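PDB 3D4I: Sts-2 protein from Mus musculus, which probably interferes with CBL-mediated degradation of activated receptor tyrosine kinases, and contains, as the part resolved here, a 2H-phosphatase domain with acid-dependent phosphatase activity. Local coordinates for residues Ile15-Arg20 with Leu98-Thr103; Thr90-Ser95 with Ile196-Ser201; Ala94-Arg99 with Gly124-Met129; Lys118-Pro123 with Asn152-Tyr157. One frame throughout, in Å; residues are numbered along the deposited sequence.

Contact 1: Ile15-Arg20 with Leu98-Thr103; sequences IRHGER and LRCVQT. Unlike the reference sequence in segment 15-20: Ile15 (reference Val).
Arg99 lies against His17 and then Arg20 along most of its side chain. From CB the chain turns into the position between its own backbone N and carbonyl carbon (chi1 62°), which carries it across the imidazole: Arg99 CG is 3.8 Å from His17 CG, and Arg99 CD stands over the middle of the ring, 3.6 Å from the His17 centroid, a CH-pi contact. NE comes over the ring next. Beyond it Arg99 CZ is 3.7 Å from Arg20 CZ, two stacked guanidinium groups with their planes 29° apart. Arg99 NH2 lies 3.2 Å from Arg20 NH1, two donors with no hydrogen bond between them; it forms a salt bridge with Glu132, while Arg20 pairs with Asp22. Arg16-His17-Gly18 is the RHG signature of the histidine phosphatase superfamily, in which this histidine takes up the phosphate; His17 probably has that role, and Arg16, Arg20 and Arg99 probably line the phosphate site. The imidazole is fixed in rotation by His17 ND1, whose bond to Gly18 O (2.8 Å, 176°) runs in the ring plane. Thr103 OG1 ties the loop to the helix, accepting from Gly18 N at 3.1 Å and donating to Arg99 O at 2.7 Å. With an alanine in place of His17, Arg99 would probably lose the surface its methylenes rest on and be freer to swing, with Gly18 O left without its imidazole donor.

Contact 2: Thr90-Ser95 with Ile196-Ser201; sequences TAVFAS and ITLIVS
Phe93 and Thr197 make the tight part of this strand pair: Thr197 CG2 presses on the ring edge, 3.4 Å from Phe93 CD1. Two torsions bring this about, since CG2 of Thr197 is anti to its own N while Phe93 CG is anti to its carbonyl carbon (chi1 -62°), beside the backbone N. The tip of Ile199 closes in as well, its CD1 reaching Phe93 CD1 at 4.0 Å. Behind these side chains the backbones form a regular parallel ladder, with axes 12° apart. Its central rungs are nearly straight, Phe93 N to Leu198 O at 2.9 Å (177°) and Val200 N to Phe93 O at 2.9 Å. In the alpha/beta sheet of the histidine phosphatase fold, 89-94 is flanked on its other side by the edge strand 119-121 and 196-201 by strand 11-16. Helix 98-111 packs on the face bearing Val92, Leu198 and Val200; there Val92 and Leu198 run side by side, CB to CB 3.8 Å. The start of the pair is looser: Thr90 and Ala91 are partly exposed, and the backbone does the holding, through Thr90 N to Ile196 O at 2.9 Å, while the Thr90 hydroxyl is bonded to Asp193.

Contact 3: Ala94-Arg99 with Gly124-Met129; sequences ASPALR and GIFEWM
Ile125 and Phe126 pack against Ala94-Ala97, where strand 89-94 ends and the chain turns into helix 98-111; in the alpha/beta fold of histidine phosphatases, loops at this C-terminal end of the parallel strands surround the active site. Ile125 comes first. Its CG1 branch lies between the backbone N and the carbonyl carbon (chi1 65°), which directs CD1 at the strand end: Ile125 CD1 is 3.8 Å from Ala94 C, and Ile125 CG1 is 3.7 Å from Ser95 N. Its carbonyl takes a hydrogen bond from the Ser201 hydroxyl, linking the loop to the next strand of the sheet. Phe126 follows, its ring extended away from the backbone N (chi1 -175°) and set into the turn. Ser95 OG meets the ring edge at Phe126 CD1, 3.4 Å away, and Ala97 CB lies at the same rim in the ring plane, 3.9 Å from Phe126 CE1. Pro96 CG approaches obliquely, 3.9 Å from Phe126 CD1, the two side chains crossing at about a right angle. The turn is braced by a weak bond from Ala97 N, at the N-cap of the helix, to Ser95 OG, whose stronger partner is His202. Arg178 collects the carbonyls of Gly124, Phe126 and Glu127. Glu127 lays CB over one face of the Phe126 ring, and its OE1 accepts from Trp128 N at 3.0 Å on the anti lone pair and is also bonded to Ser204. The other oxygen is reached through a water, which accepts from Arg99 NH2 at 3.0 Å and donates to Glu127 OE2 at 2.9 Å.

Contact 4: Lys118-Pro123 with Asn152-Tyr157; sequences KIRVEP and NVDLDY
Strand 119-121, at the edge of the sheet, is joined to the loop 152-157 by a single beta bridge between Ile119 and Val153. Ile119 N donates to Asn152 O at 2.9 Å and Asp154 N to Ile119 O at 2.8 Å. Past the bridge a water takes over, accepting from Val121 N and donating to Asp154 O. Asp154 OD1 accepts from Asp156 N, an Asx turn, and OD2 lies at the edge of the Arg120 guanidinium in a long salt bridge, 3.6 Å from Arg120 NE, the two planes 21° apart. Val121 CG2 touches Val153 CG2 at 3.8 Å. Tyr157 CG is anti to the backbone N (chi1 -179°), which carries the ring out to Arg120 and its hydroxyl to Glu122. Arg120 CB stands over the ring, 3.9 Å from the Tyr157 centroid, while Val121 O lies at the ring edge. A phenylalanine in place of Tyr157 would keep the CH-pi contact but would probably leave Glu122 OE1 without its hydroxyl donor and the ring less firmly fixed. That carboxylate is otherwise gripped by the backbone N atoms of Ala160, Gly124 and Leu161. Tyr157 OH donates to Glu122 OE1 at 2.6 Å, on the anti lone pair, with the carboxylate turned 82° from the ring.

Contacts 1 and 2 meet on the sheet: Ile15 O accepts from Ser201 N, and Ile15 N donates to Ile199 O, each at 2.9 Å, so strand 11-16, which leads into the RHG motif, lies next to strand 196-201. Contact 3 shares Ala94 and Ser95 with contact 2 and Arg99 with contact 1, and joins them at the C-terminal end of the parallel strands. The centres of contacts 1 and 3 are about 10 Å apart, with the probable phosphate site on the contact 1 side. Contact 4 carries the sheet outward: Arg120 N donates to Val92 O and Glu122 N to Ala94 O. Its centre is about 15 Å from that of contact 1, consistent with a place at the sheet edge, away from the probable phosphate site.

Contact 1: Ile15-Arg20 with Leu98-Thr103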
loop_
_atom_site.group_PDB
_atom_site.type_symbol
_atom_site.label_atom_id
_atom_site.label_comp_id
_atom_site.label_asym_id
_atom_site.label_seq_id
_atom_site.Cartn_x
_atom_site.Cartn_y
_atom_site.Cartn_z
ATOM N N ILE A 15 12.552 12.212 5.485
ATOM C CA ILE A 15 11.478 11.291 5.142
ATOM C C ILE A 15 11.174 10.391 6.346
ATOM O O ILE A 15 12.078 9.706 6.868
ATOM C CB ILE A 15 11.891 10.401 3.926
ATOM C CG1 ILE A 15 12.231 11.284 2.705
ATOM C CG2 ILE A 15 10.729 9.448 3.502
ATOM C CD1 ILE A 15 12.843 10.540 1.547
ATOM N N ARG A 16 9.898 10.345 6.737
ATOM C CA ARG A 16 9.464 9.442 7.792
ATOM C C ARG A 16 9.328 8.008 7.269
ATOM O O ARG A 16 8.914 7.772 6.123
ATOM C CB ARG A 16 8.151 9.908 8.442
ATOM C CG ARG A 16 7.859 9.196 9.787
ATOM C CD ARG A 16 6.331 8.953 9.860
ATOM N NE ARG A 16 5.834 8.421 11.130
ATOM C CZ ARG A 16 5.260 7.233 11.264
ATOM N NH1 ARG A 16 5.119 6.385 10.207
ATOM N NH2 ARG A 16 4.826 6.888 12.480
ATOM N N HIS A 17 9.694 7.051 8.105
ATOM C CA HIS A 17 9.588 5.653 7.740
ATOM C C HIS A 17 8.128 5.293 7.403
ATOM O O HIS A 17 7.190 5.981 7.811
ATOM C CB HIS A 17 10.112 4.769 8.899
ATOM C CG HIS A 17 9.391 4.985 10.202
ATOM N ND1 HIS A 17 8.124 4.500 10.448
ATOM C CD2 HIS A 17 9.774 5.631 11.332
ATOM C CE1 HIS A 17 7.758 4.840 11.675
ATOM N NE2 HIS A 17 8.742 5.527 12.231
ATOM N N GLY A 18 7.948 4.196 6.688
ATOM C CA GLY A 18 6.617 3.650 6.404
ATOM C C GLY A 18 5.920 3.043 7.602
ATOM O O GLY A 18 6.464 2.990 8.728
ATOM N N GLU A 19 4.698 2.590 7.359
ATOM C CA GLU A 19 3.872 2.036 8.430
ATOM C C GLU A 19 4.625 0.887 9.130
ATOM O O GLU A 19 5.174 0.002 8.475
ATOM C CB GLU A 19 2.550 1.532 7.850
ATOM C CG GLU A 19 1.588 1.008 8.927
ATOM C CD GLU A 19 0.363 0.375 8.295
ATOM O OE1 GLU A 19 0.499 -0.756 7.810
ATOM O OE2 GLU A 19 -0.730 0.976 8.348
ATOM N N ARG A 20 4.657 0.935 10.459
ATOM C CA ARG A 20 5.272 -0.121 11.256
ATOM C C ARG A 20 4.227 -1.149 11.726
ATOM O O ARG A 20 3.063 -0.803 11.992
ATOM C CB ARG A 20 6.086 0.482 12.421
ATOM C CG ARG A 20 5.373 1.511 13.236
ATOM C CD ARG A 20 6.302 2.300 14.165
ATOM N NE ARG A 20 6.721 1.507 15.307
ATOM C CZ ARG A 20 7.379 1.999 16.357
ATOM N NH1 ARG A 20 7.674 3.312 16.414
ATOM N NH2 ARG A 20 7.716 1.184 17.357
ATOM N N LEU A 98 15.117 -0.584 12.419
ATOM C CA LEU A 98 14.847 -1.437 11.268
ATOM C C LEU A 98 13.898 -0.770 10.288
ATOM O O LEU A 98 14.144 -0.781 9.095
ATOM C CB LEU A 98 14.238 -2.779 11.732
ATOM C CG LEU A 98 13.896 -3.810 10.654
ATOM C CD1 LEU A 98 15.109 -4.158 9.795
ATOM C CD2 LEU A 98 13.298 -5.075 11.327
ATOM N N ARG A 99 12.802 -0.224 10.807
ATOM C CA ARG A 99 11.773 0.429 9.987
ATOM C C ARG A 99 12.346 1.528 9.094
ATOM O O ARG A 99 11.905 1.685 7.955
ATOM C CB ARG A 99 10.618 0.945 10.874
ATOM C CG ARG A 99 11.024 2.019 11.901
ATOM C CD ARG A 99 9.930 2.125 12.923
ATOM N NE ARG A 99 10.155 3.107 13.979
ATOM C CZ ARG A 99 10.755 2.889 15.146
ATOM N NH1 ARG A 99 11.319 1.711 15.438
ATOM N NH2 ARG A 99 10.816 3.883 16.022
ATOM N N CYS A 100 13.362 2.242 9.598
ATOM C CA CYS A 100 14.029 3.298 8.844
ATOM C C CYS A 100 14.990 2.756 7.814
ATOM O O CYS A 100 14.950 3.173 6.662
ATOM C CB CYS A 100 14.752 4.288 9.773
ATOM S SG CYS A 100 13.668 5.095 10.938
ATOM N N VAL A 101 15.858 1.821 8.205
ATOM C CA VAL A 101 16.738 1.170 7.207
ATOM C C VAL A 101 15.923 0.461 6.082
ATOM O O VAL A 101 16.310 0.514 4.897
ATOM C CB VAL A 101 17.813 0.215 7.851
ATOM C CG1 VAL A 101 18.709 -0.375 6.794
ATOM C CG2 VAL A 101 18.696 0.953 8.852
ATOM N N GLN A 102 14.792 -0.160 6.435
ATOM C CA GLN A 102 13.941 -0.801 5.411
ATOM C C GLN A 102 13.328 0.212 4.432
ATOM O O GLN A 102 13.312 0.005 3.205
ATOM C CB GLN A 102 12.840 -1.651 6.052
ATOM C CG GLN A 102 13.361 -2.972 6.668
ATOM C CD GLN A 102 12.271 -3.728 7.400
ATOM O OE1 GLN A 102 11.430 -3.138 8.106
ATOM N NE2 GLN A 102 12.295 -5.057 7.262
ATOM N N THR A 103 12.815 1.284 4.989
ATOM C CA THR A 103 12.244 2.382 4.181
ATOM C C THR A 103 13.325 2.877 3.212
ATOM O O THR A 103 13.059 3.036 2.013
ATOM C CB THR A 103 11.701 3.530 5.066
ATOM O OG1 THR A 103 10.705 3.053 5.971
ATOM C CG2 THR A 103 11.052 4.652 4.195
#

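Contact 2: Thr90-Ser95 with Ile196-Ser201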
loop_
_atom_site.group_PDB
_atom_site.type_symbol
_atom_site.label_atom_id
_atom_site.label_comp_id
_atom_site.label_asym_id
_atom_site.label_seq_id
_atom_site.Cartn_x
_atom_site.Cartn_y
_atom_site.Cartn_z
ATOM N N THR A 90 21.959 11.669 -4.244
ATOM C CA THR A 90 23.403 11.424 -4.139
ATOM C C THR A 90 23.860 10.740 -2.861
ATOM O O THR A 90 25.002 10.294 -2.754
ATOM C CB THR A 90 24.192 12.753 -4.277
ATOM O OG1 THR A 90 23.786 13.658 -3.245
ATOM C CG2 THR A 90 23.906 13.387 -5.614
ATOM N N ALA A 91 22.993 10.693 -1.855
ATOM C CA ALA A 91 23.370 10.103 -0.589
ATOM C C ALA A 91 22.124 9.790 0.222
ATOM O O ALA A 91 21.088 10.422 0.045
ATOM C CB ALA A 91 24.301 11.018 0.193
ATOM N N VAL A 92 22.244 8.785 1.084
ATOM C CA VAL A 92 21.186 8.445 2.013
ATOM C C VAL A 92 21.708 8.004 3.358
ATOM O O VAL A 92 22.623 7.165 3.475
ATOM C CB VAL A 92 19.992 7.572 1.426
ATOM C CG1 VAL A 92 20.081 7.302 -0.068
ATOM C CG2 VAL A 92 19.641 6.338 2.257
ATOM N N PHE A 93 21.154 8.668 4.360
ATOM C CA PHE A 93 21.415 8.390 5.740
ATOM C C PHE A 93 20.125 7.838 6.329
ATOM O O PHE A 93 19.024 8.268 5.936
ATOM C CB PHE A 93 21.838 9.669 6.456
ATOM C CG PHE A 93 23.110 10.266 5.923
ATOM C CD1 PHE A 93 23.097 11.024 4.754
ATOM C CD2 PHE A 93 24.328 10.062 6.578
ATOM C CE1 PHE A 93 24.287 11.569 4.230
ATOM C CE2 PHE A 93 25.515 10.622 6.075
ATOM C CZ PHE A 93 25.488 11.372 4.901
ATOM N N ALA A 94 20.249 6.869 7.234
ATOM C CA ALA A 94 19.071 6.322 7.906
ATOM C C ALA A 94 19.333 6.161 9.390
ATOM O O ALA A 94 20.442 5.814 9.803
ATOM C CB ALA A 94 18.695 4.947 7.297
ATOM N N SER A 95 18.298 6.381 10.183
ATOM C CA SER A 95 18.252 5.930 11.558
ATOM C C SER A 95 18.504 4.415 11.660
ATOM O O SER A 95 18.078 3.652 10.787
ATOM C CB SER A 95 16.885 6.283 12.140
ATOM O OG SER A 95 16.591 5.490 13.270
ATOM N N ILE A 196 20.391 15.707 -4.033
ATOM C CA ILE A 196 19.610 15.530 -2.814
ATOM C C ILE A 196 20.151 14.411 -1.934
ATOM O O ILE A 196 20.399 13.305 -2.400
ATOM C CB ILE A 196 18.114 15.258 -3.139
ATOM C CG1 ILE A 196 17.532 16.377 -4.017
ATOM C CG2 ILE A 196 17.280 15.032 -1.838
ATOM C CD1 ILE A 196 16.072 16.141 -4.439
ATOM N N THR A 197 20.311 14.714 -0.651
ATOM C CA THR A 197 20.602 13.716 0.359
ATOM C C THR A 197 19.308 13.314 1.077
ATOM O O THR A 197 18.568 14.168 1.567
ATOM C CB THR A 197 21.597 14.267 1.404
ATOM O OG1 THR A 197 22.840 14.555 0.754
ATOM C CG2 THR A 197 21.839 13.249 2.540
ATOM N N LEU A 198 19.053 12.007 1.163
ATOM C CA LEU A 198 17.874 11.536 1.921
ATOM C C LEU A 198 18.230 11.288 3.380
ATOM O O LEU A 198 19.283 10.730 3.673
ATOM C CB LEU A 198 17.297 10.272 1.273
ATOM C CG LEU A 198 17.057 10.240 -0.259
ATOM C CD1 LEU A 198 16.388 8.916 -0.654
ATOM C CD2 LEU A 198 16.202 11.388 -0.736
ATOM N N ILE A 199 17.361 11.734 4.285
ATOM C CA ILE A 199 17.496 11.512 5.704
ATOM C C ILE A 199 16.252 10.702 6.088
ATOM O O ILE A 199 15.171 11.256 6.239
ATOM C CB ILE A 199 17.533 12.856 6.517
ATOM C CG1 ILE A 199 18.673 13.802 6.045
ATOM C CG2 ILE A 199 17.594 12.600 8.029
ATOM C CD1 ILE A 199 20.069 13.250 6.139
ATOM N N VAL A 200 16.407 9.388 6.219
ATOM C CA VAL A 200 15.254 8.511 6.424
ATOM C C VAL A 200 15.183 8.186 7.902
ATOM O O VAL A 200 16.057 7.489 8.441
ATOM C CB VAL A 200 15.380 7.201 5.626
ATOM C CG1 VAL A 200 14.098 6.337 5.829
ATOM C CG2 VAL A 200 15.610 7.504 4.123
ATOM N N SER A 201 14.156 8.704 8.559
ATOM C CA SER A 201 14.168 8.774 10.021
ATOM C C SER A 201 12.739 8.744 10.547
ATOM O O SER A 201 11.854 8.112 9.934
ATOM C CB SER A 201 14.945 10.038 10.455
ATOM O OG SER A 201 15.094 10.110 11.866
#

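Contact 3: Ala94-Arg99 with Gly124-Met129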
loop_
_atom_site.group_PDB
_atom_site.type_symbol
_atom_site.label_atom_id
_atom_site.label_comp_id
_atom_site.label_asym_id
_atom_site.label_seq_id
_atom_site.Cartn_x
_atom_site.Cartn_y
_atom_site.Cartn_z
ATOM N N ALA A 94 20.249 6.869 7.234
ATOM C CA ALA A 94 19.071 6.322 7.906
ATOM C C ALA A 94 19.333 6.161 9.390
ATOM O O ALA A 94 20.442 5.814 9.803
ATOM C CB ALA A 94 18.695 4.947 7.297
ATOM N N SER A 95 18.298 6.381 10.183
ATOM C CA SER A 95 18.252 5.930 11.558
ATOM C C SER A 95 18.504 4.415 11.660
ATOM O O SER A 95 18.078 3.652 10.787
ATOM C CB SER A 95 16.885 6.283 12.140
ATOM O OG SER A 95 16.591 5.490 13.270
ATOM N N PRO A 96 19.215 3.972 12.715
ATOM C CA PRO A 96 19.506 2.529 12.881
ATOM C C PRO A 96 18.262 1.613 13.110
ATOM O O PRO A 96 18.381 0.370 13.023
ATOM C CB PRO A 96 20.447 2.503 14.101
ATOM C CG PRO A 96 20.068 3.741 14.903
ATOM C CD PRO A 96 19.801 4.779 13.803
ATOM N N ALA A 97 17.100 2.206 13.397
ATOM C CA ALA A 97 15.848 1.452 13.529
ATOM C C ALA A 97 15.550 0.664 12.255
ATOM O O ALA A 97 15.718 1.168 11.134
ATOM C CB ALA A 97 14.683 2.368 13.887
ATOM N N LEU A 98 15.117 -0.584 12.419
ATOM C CA LEU A 98 14.847 -1.437 11.268
ATOM C C LEU A 98 13.898 -0.770 10.288
ATOM O O LEU A 98 14.144 -0.781 9.095
ATOM C CB LEU A 98 14.238 -2.779 11.732
ATOM C CG LEU A 98 13.896 -3.810 10.654
ATOM C CD1 LEU A 98 15.109 -4.158 9.795
ATOM C CD2 LEU A 98 13.298 -5.075 11.327
ATOM N N ARG A 99 12.802 -0.224 10.807
ATOM C CA ARG A 99 11.773 0.429 9.987
ATOM C C ARG A 99 12.346 1.528 9.094
ATOM O O ARG A 99 11.905 1.685 7.955
ATOM C CB ARG A 99 10.618 0.945 10.874
ATOM C CG ARG A 99 11.024 2.019 11.901
ATOM C CD ARG A 99 9.930 2.125 12.923
ATOM N NE ARG A 99 10.155 3.107 13.979
ATOM C CZ ARG A 99 10.755 2.889 15.146
ATOM N NH1 ARG A 99 11.319 1.711 15.438
ATOM N NH2 ARG A 99 10.816 3.883 16.022
ATOM N N GLY A 124 22.788 9.235 15.224
ATOM C CA GLY A 124 22.498 10.617 15.605
ATOM C C GLY A 124 21.146 11.130 15.106
ATOM O O GLY A 124 20.667 12.167 15.577
ATOM N N ILE A 125 20.517 10.397 14.186
ATOM C CA ILE A 125 19.149 10.736 13.748
ATOM C C ILE A 125 18.118 9.689 14.189
ATOM O O ILE A 125 17.016 9.640 13.653
ATOM C CB ILE A 125 19.046 11.027 12.190
ATOM C CG1 ILE A 125 19.357 9.767 11.356
ATOM C CG2 ILE A 125 19.931 12.247 11.833
ATOM C CD1 ILE A 125 19.329 9.951 9.786
ATOM N N PHE A 126 18.489 8.860 15.179
ATOM C CA PHE A 126 17.533 7.969 15.819
ATOM C C PHE A 126 16.464 8.783 16.560
ATOM O O PHE A 126 16.631 9.990 16.791
ATOM C CB PHE A 126 18.251 7.017 16.777
ATOM C CG PHE A 126 17.352 5.977 17.397
ATOM C CD1 PHE A 126 16.745 4.999 16.612
ATOM C CD2 PHE A 126 17.141 5.964 18.762
ATOM C CE1 PHE A 126 15.917 4.038 17.182
ATOM C CE2 PHE A 126 16.324 5.010 19.351
ATOM C CZ PHE A 126 15.720 4.028 18.552
ATOM N N GLU A 127 15.362 8.126 16.915
ATOM C CA GLU A 127 14.296 8.742 17.698
ATOM C C GLU A 127 14.812 9.285 19.033
ATOM O O GLU A 127 15.805 8.787 19.568
ATOM C CB GLU A 127 13.189 7.679 17.929
ATOM C CG GLU A 127 11.949 8.144 18.685
ATOM C CD GLU A 127 11.174 9.195 17.920
ATOM O OE1 GLU A 127 11.515 10.375 18.060
ATOM O OE2 GLU A 127 10.226 8.834 17.177
ATOM N N TRP A 128 14.162 10.318 19.563
ATOM C CA TRP A 128 14.416 10.775 20.934
ATOM C C TRP A 128 14.245 9.600 21.892
ATOM O O TRP A 128 13.207 8.942 21.858
ATOM C CB TRP A 128 13.430 11.898 21.291
ATOM C CG TRP A 128 13.603 12.549 22.677
ATOM C CD1 TRP A 128 14.695 12.505 23.489
ATOM C CD2 TRP A 128 12.659 13.404 23.326
ATOM N NE1 TRP A 128 14.475 13.249 24.630
ATOM C CE2 TRP A 128 13.233 13.819 24.548
ATOM C CE3 TRP A 128 11.366 13.851 22.998
ATOM C CZ2 TRP A 128 12.550 14.637 25.462
ATOM C CZ3 TRP A 128 10.692 14.688 23.915
ATOM C CH2 TRP A 128 11.286 15.066 25.115
ATOM N N MET A 129 15.251 9.348 22.746
ATOM C CA MET A 129 15.275 8.145 23.616
ATOM C C MET A 129 14.135 8.099 24.612
ATOM O O MET A 129 13.744 7.027 25.061
ATOM C CB MET A 129 16.623 8.020 24.357
ATOM C CG MET A 129 17.824 7.822 23.425
ATOM S SD MET A 129 17.798 6.191 22.647
ATOM C CE MET A 129 18.154 5.178 24.106
HETATM O O HOH W 1 9.520 6.494 15.532
#

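Contact 4: Lys118-Pro123 with Asn152-Tyr157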
loop_
_atom_site.group_PDB
_atom_site.type_symbol
_atom_site.label_atom_id
_atom_site.label_comp_id
_atom_site.label_asym_id
_atom_site.label_seq_id
_atom_site.Cartn_x
_atom_site.Cartn_y
_atom_site.Cartn_z
ATOM N N LYS A 118 25.334 3.429 -0.897
ATOM C CA LYS A 118 25.255 2.712 0.361
ATOM C C LYS A 118 24.496 3.521 1.394
ATOM O O LYS A 118 24.662 4.747 1.494
ATOM C CB LYS A 118 26.651 2.399 0.928
ATOM C CG LYS A 118 27.617 1.761 -0.045
ATOM C CD LYS A 118 28.819 1.176 0.689
ATOM C CE LYS A 118 29.958 0.932 -0.278
ATOM N NZ LYS A 118 29.563 -0.005 -1.377
ATOM N N ILE A 119 23.700 2.822 2.194
ATOM C CA ILE A 119 22.951 3.450 3.267
ATOM C C ILE A 119 23.899 3.738 4.400
ATOM O O ILE A 119 24.549 2.824 4.917
ATOM C CB ILE A 119 21.786 2.561 3.760
ATOM C CG1 ILE A 119 20.756 2.334 2.633
ATOM C CG2 ILE A 119 21.136 3.165 5.025
ATOM C CD1 ILE A 119 19.854 1.099 2.852
ATOM N N ARG A 120 23.974 5.010 4.787
ATOM C CA ARG A 120 24.800 5.419 5.907
ATOM C C ARG A 120 23.974 5.420 7.174
ATOM O O ARG A 120 23.097 6.271 7.343
ATOM C CB ARG A 120 25.387 6.799 5.645
ATOM C CG ARG A 120 26.531 6.719 4.656
ATOM C CD ARG A 120 26.626 7.947 3.795
ATOM N NE ARG A 120 27.863 7.925 3.019
ATOM C CZ ARG A 120 28.265 8.904 2.222
ATOM N NH1 ARG A 120 27.520 9.987 2.071
ATOM N NH2 ARG A 120 29.419 8.793 1.575
ATOM N N VAL A 121 24.254 4.467 8.058
ATOM C CA VAL A 121 23.463 4.368 9.280
ATOM C C VAL A 121 23.994 5.367 10.299
ATOM O O VAL A 121 25.176 5.324 10.695
ATOM C CB VAL A 121 23.398 2.924 9.842
ATOM C CG1 VAL A 121 22.574 2.878 11.150
ATOM C CG2 VAL A 121 22.795 1.980 8.824
ATOM N N GLU A 122 23.113 6.282 10.685
ATOM C CA GLU A 122 23.450 7.374 11.586
ATOM C C GLU A 122 22.578 7.328 12.834
ATOM O O GLU A 122 21.453 7.818 12.826
ATOM C CB GLU A 122 23.301 8.737 10.881
ATOM C CG GLU A 122 23.652 9.972 11.774
ATOM C CD GLU A 122 25.023 9.848 12.452
ATOM O OE1 GLU A 122 26.020 9.853 11.722
ATOM O OE2 GLU A 122 25.098 9.743 13.707
ATOM N N PRO A 123 23.082 6.730 13.920
ATOM C CA PRO A 123 22.341 6.824 15.183
ATOM C C PRO A 123 22.046 8.231 15.679
ATOM O O PRO A 123 21.137 8.400 16.475
ATOM C CB PRO A 123 23.245 6.080 16.175
ATOM C CG PRO A 123 23.948 5.098 15.318
ATOM C CD PRO A 123 24.269 5.865 14.061
ATOM N N ASN A 152 22.421 -2.722 1.619
ATOM C CA ASN A 152 23.706 -2.215 1.163
ATOM C C ASN A 152 24.181 -1.072 2.060
ATOM O O ASN A 152 24.275 0.072 1.625
ATOM C CB ASN A 152 23.643 -1.780 -0.309
ATOM C CG ASN A 152 25.017 -1.443 -0.886
ATOM O OD1 ASN A 152 26.045 -1.819 -0.321
ATOM N ND2 ASN A 152 25.036 -0.736 -2.016
ATOM N N VAL A 153 24.462 -1.406 3.317
ATOM C CA VAL A 153 24.912 -0.449 4.334
ATOM C C VAL A 153 26.391 -0.054 4.157
ATOM O O VAL A 153 27.176 -0.802 3.571
ATOM C CB VAL A 153 24.654 -1.008 5.753
ATOM C CG1 VAL A 153 25.635 -0.427 6.764
ATOM C CG2 VAL A 153 23.203 -0.765 6.189
ATOM N N ASP A 154 26.754 1.131 4.645
ATOM C CA ASP A 154 28.123 1.628 4.538
ATOM C C ASP A 154 28.971 1.212 5.753
ATOM O O ASP A 154 28.860 1.783 6.842
ATOM C CB ASP A 154 28.142 3.151 4.339
ATOM C CG ASP A 154 29.512 3.677 3.903
ATOM O OD1 ASP A 154 30.525 2.954 4.077
ATOM O OD2 ASP A 154 29.574 4.820 3.389
ATOM N N LEU A 155 29.834 0.221 5.551
ATOM C CA LEU A 155 30.687 -0.278 6.630
ATOM C C LEU A 155 31.816 0.693 6.997
ATOM O O LEU A 155 32.391 0.596 8.089
ATOM C CB LEU A 155 31.236 -1.672 6.290
ATOM C CG LEU A 155 30.200 -2.734 5.904
ATOM C CD1 LEU A 155 30.875 -4.044 5.558
ATOM C CD2 LEU A 155 29.153 -2.958 6.999
ATOM N N ASP A 156 32.114 1.622 6.087
ATOM C CA ASP A 156 33.142 2.643 6.287
ATOM C C ASP A 156 32.626 3.889 6.968
ATOM O O ASP A 156 33.423 4.713 7.440
ATOM C CB ASP A 156 33.763 3.070 4.954
ATOM C CG ASP A 156 34.477 1.947 4.252
ATOM O OD1 ASP A 156 35.011 1.042 4.944
ATOM O OD2 ASP A 156 34.512 1.984 2.997
ATOM N N TYR A 157 31.301 4.053 7.007
ATOM C CA TYR A 157 30.722 5.279 7.535
ATOM C C TYR A 157 31.036 5.398 9.011
ATOM O O TYR A 157 30.948 4.413 9.749
ATOM C CB TYR A 157 29.201 5.354 7.292
ATOM C CG TYR A 157 28.580 6.625 7.815
ATOM C CD1 TYR A 157 28.990 7.867 7.333
ATOM C CD2 TYR A 157 27.594 6.590 8.796
ATOM C CE1 TYR A 157 28.445 9.036 7.814
ATOM C CE2 TYR A 157 27.025 7.766 9.282
ATOM C CZ TYR A 157 27.466 8.985 8.781
ATOM O OH TYR A 157 26.928 10.148 9.253
HETATM O O HOH W 2 26.628 2.806 8.119
#